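Local coordinates for WipB (Legionella pneumophila, PDB 5NNY), which is a translocated serine/threonine phosphatase that targets the host lysosomal nutrient-sensing machinery, represented here by its phosphatase domain, at residues A36-I41 with K73-L78; A77-I82 with L109-A114; G219-F224 with D241-K246. All coordinates share one frame; numbering follows the deposited sequence.

Interaction 1: A36-I41 with K73-L78; sequences AKFAEI and KQYNAL
Tyr75 OH lies 3.5 Å from Phe38 CE2, just beside CZ of the same ring, and is itself hydrogen-bonded to the backbone carbonyl of Phe107 on helix 105-117. That bond holds the hydroxyl; the Phe38 carbons CE2 and CZ only pack on it. Behind it, Tyr75 CE1 also approaches Phe38 CE2, and the two rings meet obliquely, with centroids 5.4 Å apart and planes inclined by 54°. Both rings leave their helices with CG anti to the backbone N (chi1 -171° for Phe38), which carries them to the same side of the helix pair, where Leu16 and Leu19 of helix 15-24 pack on Phe38 and Leu111 packs on Tyr75.

Alongside the rings, Leu78 lays its CD1 methyl against the backbone of the partner helix, 3.5 Å from Phe38 N, and its CD2 methyl against Lys37 CB. Ile41 reaches toward Leu78 tip to tip, its CD1 lying 3.8 Å from Leu78 CD1, and the same methyl also rests on the extended chain of Gln74. At the outer border the Gln74 side chain crosses that of Lys37 at about a right angle, with Gln74 NE2 3.6 Å from Lys37 CD. This is amide against methylene, and the lysine then runs on away from the partner helix toward Glu33, a long and weak ion pair.

Helices 32-42 and 64-79 run nearly antiparallel here, their local axes 10.3 Å apart at an angle of 147°. No hydrogen bond or salt bridge spans the two segments. Their cohesion is therefore apolar, resting on aliphatic and aromatic carbon bordered on one side by the chains of Lys37 and Gln74, and the hydroxyl of buried Tyr75 is satisfied by a third helix.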
# COMPACT_ATOMS: atom_id res chain seq x y z
N ALA A 36 -24.41 -5.19 -1.62
CA ALA A 36 -25.09 -4.13 -2.34
C ALA A 36 -25.06 -2.84 -1.53
O ALA A 36 -24.87 -1.76 -2.09
CB ALA A 36 -26.53 -4.52 -2.67
N LYS A 37 -25.25 -2.94 -0.21
CA LYS A 37 -25.11 -1.77 0.64
C LYS A 37 -23.71 -1.17 0.52
O LYS A 37 -23.55 0.06 0.45
CB LYS A 37 -25.41 -2.12 2.10
CG LYS A 37 -26.91 -2.24 2.48
CD LYS A 37 -27.06 -2.63 3.96
CE LYS A 37 -28.50 -2.57 4.48
NZ LYS A 37 -29.39 -3.58 3.84
N PHE A 38 -22.68 -2.02 0.51
CA PHE A 38 -21.30 -1.54 0.39
C PHE A 38 -21.10 -0.77 -0.91
O PHE A 38 -20.56 0.35 -0.91
CB PHE A 38 -20.34 -2.74 0.47
CG PHE A 38 -18.88 -2.39 0.56
CD1 PHE A 38 -18.20 -1.83 -0.52
CD2 PHE A 38 -18.17 -2.70 1.71
CE1 PHE A 38 -16.85 -1.55 -0.44
CE2 PHE A 38 -16.83 -2.43 1.81
CZ PHE A 38 -16.16 -1.85 0.74
N ALA A 39 -21.54 -1.36 -2.03
CA ALA A 39 -21.39 -0.69 -3.33
C ALA A 39 -22.16 0.63 -3.36
O ALA A 39 -21.68 1.62 -3.93
CB ALA A 39 -21.86 -1.61 -4.46
N GLU A 40 -23.36 0.65 -2.76
CA GLU A 40 -24.14 1.89 -2.67
C GLU A 40 -23.39 2.99 -1.92
O GLU A 40 -23.38 4.15 -2.34
CB GLU A 40 -25.49 1.63 -1.98
CG GLU A 40 -26.44 2.83 -2.12
CD GLU A 40 -27.84 2.54 -1.66
OE1 GLU A 40 -28.17 1.35 -1.42
OE2 GLU A 40 -28.60 3.52 -1.52
N ILE A 41 -22.83 2.65 -0.75
CA ILE A 41 -22.07 3.64 0.01
C ILE A 41 -20.87 4.09 -0.80
O ILE A 41 -20.57 5.29 -0.89
CB ILE A 41 -21.66 3.07 1.38
CG1 ILE A 41 -22.87 3.00 2.33
CG2 ILE A 41 -20.52 3.90 1.99
CD1 ILE A 41 -22.61 2.23 3.63
N LYS A 73 -20.72 5.24 10.33
CA LYS A 73 -21.27 4.22 11.21
C LYS A 73 -21.86 3.06 10.40
O LYS A 73 -21.68 1.90 10.77
CB LYS A 73 -22.31 4.83 12.16
CG LYS A 73 -23.63 5.19 11.53
CD LYS A 73 -24.35 6.28 12.31
CE LYS A 73 -24.62 5.88 13.75
NZ LYS A 73 -25.68 6.74 14.35
N GLN A 74 -22.50 3.35 9.26
CA GLN A 74 -23.06 2.25 8.48
C GLN A 74 -21.96 1.46 7.80
O GLN A 74 -22.03 0.23 7.70
CB GLN A 74 -24.09 2.73 7.45
CG GLN A 74 -24.76 1.48 6.83
CD GLN A 74 -25.81 1.72 5.76
OE1 GLN A 74 -25.99 2.82 5.26
NE2 GLN A 74 -26.51 0.65 5.41
N TYR A 75 -20.92 2.16 7.31
CA TYR A 75 -19.79 1.45 6.72
C TYR A 75 -19.18 0.49 7.73
O TYR A 75 -18.90 -0.67 7.41
CB TYR A 75 -18.73 2.44 6.22
CG TYR A 75 -17.60 1.72 5.53
CD1 TYR A 75 -17.75 1.25 4.23
CD2 TYR A 75 -16.41 1.46 6.19
CE1 TYR A 75 -16.73 0.56 3.58
CE2 TYR A 75 -15.38 0.75 5.55
CZ TYR A 75 -15.56 0.32 4.25
OH TYR A 75 -14.57 -0.37 3.60
N ASN A 76 -18.96 0.96 8.96
CA ASN A 76 -18.35 0.09 9.97
C ASN A 76 -19.29 -1.04 10.39
O ASN A 76 -18.82 -2.12 10.77
CB ASN A 76 -17.93 0.92 11.19
CG ASN A 76 -16.73 1.81 10.91
OD1 ASN A 76 -16.03 1.63 9.91
ND2 ASN A 76 -16.48 2.76 11.79
N ALA A 77 -20.61 -0.82 10.32
CA ALA A 77 -21.55 -1.92 10.53
C ALA A 77 -21.42 -2.99 9.45
O ALA A 77 -21.59 -4.19 9.71
CB ALA A 77 -22.98 -1.39 10.59
N LEU A 78 -21.16 -2.57 8.20
CA LEU A 78 -20.95 -3.56 7.15
C LEU A 78 -19.65 -4.33 7.39
O LEU A 78 -19.62 -5.56 7.24
CB LEU A 78 -20.94 -2.89 5.78
CG LEU A 78 -22.24 -2.24 5.29
CD1 LEU A 78 -22.06 -1.56 3.93
CD2 LEU A 78 -23.37 -3.27 5.22

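Interaction 2: A77-I82 with L109-A114; sequences ALIAQI and LKLLQA
Ile79 fills the tight part of this contact, using both of its branches against helix 105-117. Its CD1 methyl meets Leu111 CD2 at 3.7 Å, the two side chains crossing at about a right angle, while Ile79 CG2 settles on Ala114 CB, one helical turn on from Lys110, at 4.0 Å and comes equally near the carbonyl oxygen of Lys110. With CG1 beside the backbone N, a chi2 of -64° puts CD1 against Leu111 while CG2 meets Ala114. Ile82 adds a second methyl from the chain beyond the helix: its CD1 touches the same Leu111 CD2 at 3.9 Å, and that leucine methyl is shared by two isoleucines. Phe18 and Leu19 of helix 15-24 pack on Leu111 and Ile82 respectively, covering the apolar side.

Against buried Ile79, Ile82 and Leu111 stands a looser side, with partly exposed Lys110 and exposed Gln81. Lys110 CB lies against Ile79 CG1, but the chain then bends twice and leads away; its NZ bonds to Gln113 OE1 at 2.6 Å, in the plane of the amide carbonyl, and forms a salt bridge with Glu177 of helix 175-186. Gln81 takes no part across the contact: its NE2 returns to Ala77 O at 3.1 Å, well above the carbonyl plane, while OE1 is hydrogen-bonded to Asn34 ND2. These bonds hold the polar ends outside the hydrocarbon patch.

Between Ile79 and Ile82 the chain makes a type I beta turn, which swings Ile82 round to the same leucine and leads into strand 83-84. Helix 105-117 is the connecting helix of a beta-alpha-beta crossover between the neighbouring parallel strands 90-93 and 121-125 of the mixed central sheet, within a phosphatase domain of the calcineurin-like clan.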
# COMPACT_ATOMS: atom_id res chain seq x y z
N ALA A 77 -20.61 -0.82 10.32
CA ALA A 77 -21.55 -1.92 10.53
C ALA A 77 -21.42 -2.99 9.45
O ALA A 77 -21.59 -4.19 9.71
CB ALA A 77 -22.98 -1.39 10.59
N LEU A 78 -21.16 -2.57 8.20
CA LEU A 78 -20.95 -3.56 7.15
C LEU A 78 -19.65 -4.33 7.39
O LEU A 78 -19.62 -5.56 7.24
CB LEU A 78 -20.94 -2.89 5.78
CG LEU A 78 -22.24 -2.24 5.29
CD1 LEU A 78 -22.06 -1.56 3.93
CD2 LEU A 78 -23.37 -3.27 5.22
N ILE A 79 -18.58 -3.62 7.75
CA ILE A 79 -17.31 -4.29 8.04
C ILE A 79 -17.49 -5.34 9.13
O ILE A 79 -16.91 -6.44 9.06
CB ILE A 79 -16.24 -3.25 8.44
CG1 ILE A 79 -15.97 -2.28 7.28
CG2 ILE A 79 -14.97 -3.93 8.94
CD1 ILE A 79 -15.35 -2.93 6.02
N ALA A 80 -18.27 -5.01 10.16
CA ALA A 80 -18.51 -5.92 11.28
C ALA A 80 -19.28 -7.17 10.87
O ALA A 80 -19.34 -8.12 11.66
CB ALA A 80 -19.27 -5.20 12.38
N GLN A 81 -19.89 -7.17 9.70
CA GLN A 81 -20.59 -8.32 9.17
C GLN A 81 -19.80 -9.06 8.10
O GLN A 81 -20.36 -9.94 7.42
CB GLN A 81 -21.94 -7.89 8.62
CG GLN A 81 -22.86 -7.32 9.69
CD GLN A 81 -24.17 -6.85 9.11
OE1 GLN A 81 -25.02 -7.67 8.76
NE2 GLN A 81 -24.33 -5.53 8.99
N ILE A 82 -18.53 -8.72 7.90
CA ILE A 82 -17.66 -9.42 6.97
C ILE A 82 -16.91 -10.49 7.75
O ILE A 82 -16.43 -10.24 8.86
CB ILE A 82 -16.68 -8.44 6.28
CG1 ILE A 82 -17.45 -7.53 5.31
CG2 ILE A 82 -15.57 -9.19 5.58
CD1 ILE A 82 -16.60 -6.36 4.72
N LEU A 109 -8.71 1.12 4.79
CA LEU A 109 -8.06 0.94 6.09
C LEU A 109 -8.88 0.02 6.99
O LEU A 109 -8.33 -0.82 7.71
CB LEU A 109 -7.84 2.29 6.78
CG LEU A 109 -6.72 3.17 6.22
CD1 LEU A 109 -6.71 4.54 6.93
CD2 LEU A 109 -5.37 2.47 6.38
N LYS A 110 -10.21 0.18 6.97
CA LYS A 110 -11.07 -0.68 7.78
C LYS A 110 -11.07 -2.10 7.25
O LYS A 110 -11.19 -3.06 8.03
CB LYS A 110 -12.50 -0.14 7.81
CG LYS A 110 -12.67 1.13 8.62
CD LYS A 110 -12.05 1.01 10.01
CE LYS A 110 -13.09 0.64 11.07
NZ LYS A 110 -12.43 0.32 12.39
N LEU A 111 -10.98 -2.26 5.93
CA LEU A 111 -10.91 -3.60 5.34
C LEU A 111 -9.62 -4.30 5.74
O LEU A 111 -9.64 -5.47 6.12
CB LEU A 111 -11.02 -3.53 3.81
CG LEU A 111 -12.47 -3.45 3.31
CD1 LEU A 111 -12.50 -3.18 1.83
CD2 LEU A 111 -13.24 -4.76 3.62
N LEU A 112 -8.49 -3.59 5.65
CA LEU A 112 -7.22 -4.15 6.11
C LEU A 112 -7.30 -4.55 7.58
O LEU A 112 -6.78 -5.60 7.97
CB LEU A 112 -6.08 -3.16 5.89
CG LEU A 112 -5.78 -2.79 4.44
CD1 LEU A 112 -4.66 -1.74 4.33
CD2 LEU A 112 -5.43 -4.06 3.62
N GLN A 113 -7.90 -3.71 8.42
CA GLN A 113 -8.01 -4.02 9.85
C GLN A 113 -8.81 -5.31 10.09
O GLN A 113 -8.41 -6.15 10.90
CB GLN A 113 -8.66 -2.85 10.57
CG GLN A 113 -8.74 -2.98 12.08
CD GLN A 113 -9.36 -1.73 12.68
OE1 GLN A 113 -10.38 -1.25 12.19
NE2 GLN A 113 -8.73 -1.17 13.71
N ALA A 114 -9.92 -5.48 9.38
CA ALA A 114 -10.70 -6.71 9.51
C ALA A 114 -9.93 -7.92 9.01
O ALA A 114 -9.98 -9.00 9.61
CB ALA A 114 -12.02 -6.58 8.75

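Interaction 3: G219-F224 with D241-K246; sequences GLARKF and DAINKK
Ile243 lays its CG1 and CD1 along the backbone of Ala221, CD1 coming 3.7 Å from Ala221 N and also touching the methyl of that alanine. CG1 stands anti to the carbonyl carbon (chi1 -71°), and the chain beyond it is extended, which brings CD1 against the backbone of Ala221; the other branch, CG2, drops between Leu220 CB and Phe224 CD2, about 4.0 Å from the latter. The Phe224 ring, its CG beside the backbone N (chi1 -71°), crosses Ile243 at roughly a right angle and presents one face to the carbonyl oxygen of Ile243.

Lys246 and Phe224 run by each other head to tail. Lys246 CB comes 3.6 Å from Phe224 CD1; chi1 of -68° sets Lys246 CG 3.6 Å from Phe224 O, and the bends at chi2 and chi4 then lead the amino end away. Phe224 is further enclosed by Ile192 of strand 190-198 and by Phe247.

Helices 214-224 and 233-253 cross at 43° with 9.4 Å between local axes. Because no polar bond links the segments, apolar contact of Ile243 with Leu220, Ala221 and Phe224 carries the join, with lysine methylenes bordering it.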
# COMPACT_ATOMS: atom_id res chain seq x y z
N GLY A 219 21.28 -3.18 -4.57
CA GLY A 219 21.36 -1.85 -3.98
C GLY A 219 20.64 -1.78 -2.64
O GLY A 219 21.10 -1.11 -1.72
N LEU A 220 19.49 -2.46 -2.53
CA LEU A 220 18.74 -2.46 -1.28
C LEU A 220 19.52 -3.17 -0.18
O LEU A 220 19.59 -2.69 0.96
CB LEU A 220 17.37 -3.13 -1.48
CG LEU A 220 16.36 -2.36 -2.35
CD1 LEU A 220 15.23 -3.25 -2.85
CD2 LEU A 220 15.77 -1.18 -1.55
N ALA A 221 20.12 -4.32 -0.49
CA ALA A 221 20.94 -4.99 0.51
C ALA A 221 22.05 -4.08 1.01
O ALA A 221 22.31 -4.01 2.22
CB ALA A 221 21.51 -6.28 -0.06
N ARG A 222 22.69 -3.34 0.10
CA ARG A 222 23.72 -2.38 0.50
C ARG A 222 23.14 -1.26 1.36
O ARG A 222 23.72 -0.89 2.38
CB ARG A 222 24.39 -1.79 -0.75
CG ARG A 222 25.40 -0.70 -0.42
CD ARG A 222 26.16 -0.20 -1.65
NE ARG A 222 27.35 -0.99 -1.94
CZ ARG A 222 27.56 -1.62 -3.08
NH1 ARG A 222 28.68 -2.32 -3.25
NH2 ARG A 222 26.67 -1.54 -4.06
N LYS A 223 22.00 -0.70 0.95
CA LYS A 223 21.37 0.39 1.71
C LYS A 223 21.05 -0.04 3.14
O LYS A 223 21.26 0.73 4.08
CB LYS A 223 20.11 0.86 0.99
CG LYS A 223 19.24 1.85 1.76
CD LYS A 223 19.66 3.26 1.48
CE LYS A 223 18.59 4.27 1.88
NZ LYS A 223 19.08 5.65 1.62
N PHE A 224 20.55 -1.26 3.32
CA PHE A 224 20.17 -1.77 4.64
C PHE A 224 21.29 -2.52 5.34
O PHE A 224 21.07 -3.03 6.45
CB PHE A 224 18.94 -2.65 4.51
CG PHE A 224 17.70 -1.87 4.21
CD1 PHE A 224 17.12 -1.08 5.19
CD2 PHE A 224 17.12 -1.90 2.95
CE1 PHE A 224 15.97 -0.34 4.93
CE2 PHE A 224 15.98 -1.16 2.67
CZ PHE A 224 15.40 -0.38 3.67
N ASP A 241 14.53 -11.61 2.47
CA ASP A 241 14.14 -11.68 3.88
C ASP A 241 14.95 -10.71 4.74
O ASP A 241 14.40 -10.02 5.61
CB ASP A 241 14.34 -13.11 4.40
CG ASP A 241 13.31 -14.09 3.86
OD1 ASP A 241 12.29 -13.65 3.28
OD2 ASP A 241 13.52 -15.31 4.03
N ALA A 242 16.27 -10.66 4.53
CA ALA A 242 17.12 -9.77 5.30
C ALA A 242 16.80 -8.31 5.01
O ALA A 242 16.76 -7.48 5.93
CB ALA A 242 18.59 -10.06 5.02
N ILE A 243 16.58 -7.98 3.74
CA ILE A 243 16.19 -6.63 3.38
C ILE A 243 14.88 -6.25 4.06
O ILE A 243 14.76 -5.16 4.63
CB ILE A 243 16.10 -6.48 1.85
CG1 ILE A 243 17.50 -6.53 1.25
CG2 ILE A 243 15.42 -5.16 1.46
CD1 ILE A 243 17.54 -6.95 -0.21
N ASN A 244 13.89 -7.14 4.03
CA ASN A 244 12.60 -6.80 4.61
C ASN A 244 12.67 -6.73 6.13
O ASN A 244 11.91 -5.98 6.74
CB ASN A 244 11.52 -7.78 4.15
CG ASN A 244 11.04 -7.51 2.73
OD1 ASN A 244 10.91 -6.35 2.31
ND2 ASN A 244 10.80 -8.57 1.97
N LYS A 245 13.57 -7.50 6.75
CA LYS A 245 13.71 -7.43 8.20
C LYS A 245 14.25 -6.08 8.63
O LYS A 245 13.76 -5.49 9.59
CB LYS A 245 14.63 -8.53 8.73
CG LYS A 245 14.80 -8.51 10.25
CD LYS A 245 15.81 -9.56 10.73
CE LYS A 245 15.80 -9.73 12.24
NZ LYS A 245 16.84 -10.70 12.72
N LYS A 246 15.28 -5.60 7.94
CA LYS A 246 15.78 -4.26 8.20
C LYS A 246 14.71 -3.21 7.92
O LYS A 246 14.59 -2.23 8.67
CB LYS A 246 17.03 -3.98 7.36
CG LYS A 246 18.24 -4.83 7.76
CD LYS A 246 18.65 -4.49 9.19
CE LYS A 246 19.97 -5.10 9.58
NZ LYS A 246 19.96 -6.57 9.39

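How the interactions relate
Interactions 1 and 2 are neighbours, their centres 10 Å apart: they share Ala77 and Leu78 toward the C-terminal part of helix 64-79, which meets helix 32-42 with one side and helix 105-117 with another. The two contacts touch directly, Tyr75 OH coming 3.7 Å from Leu111 CG and Phe38 CZ 4.0 Å from Leu111 CD1, so they adjoin without a break. Interaction 3 is separate, on the opposite side of the chain's centre, about 40 Å from interaction 1 and 33 Å from interaction 2 between centres. All three are structural packing within the phosphatase domain.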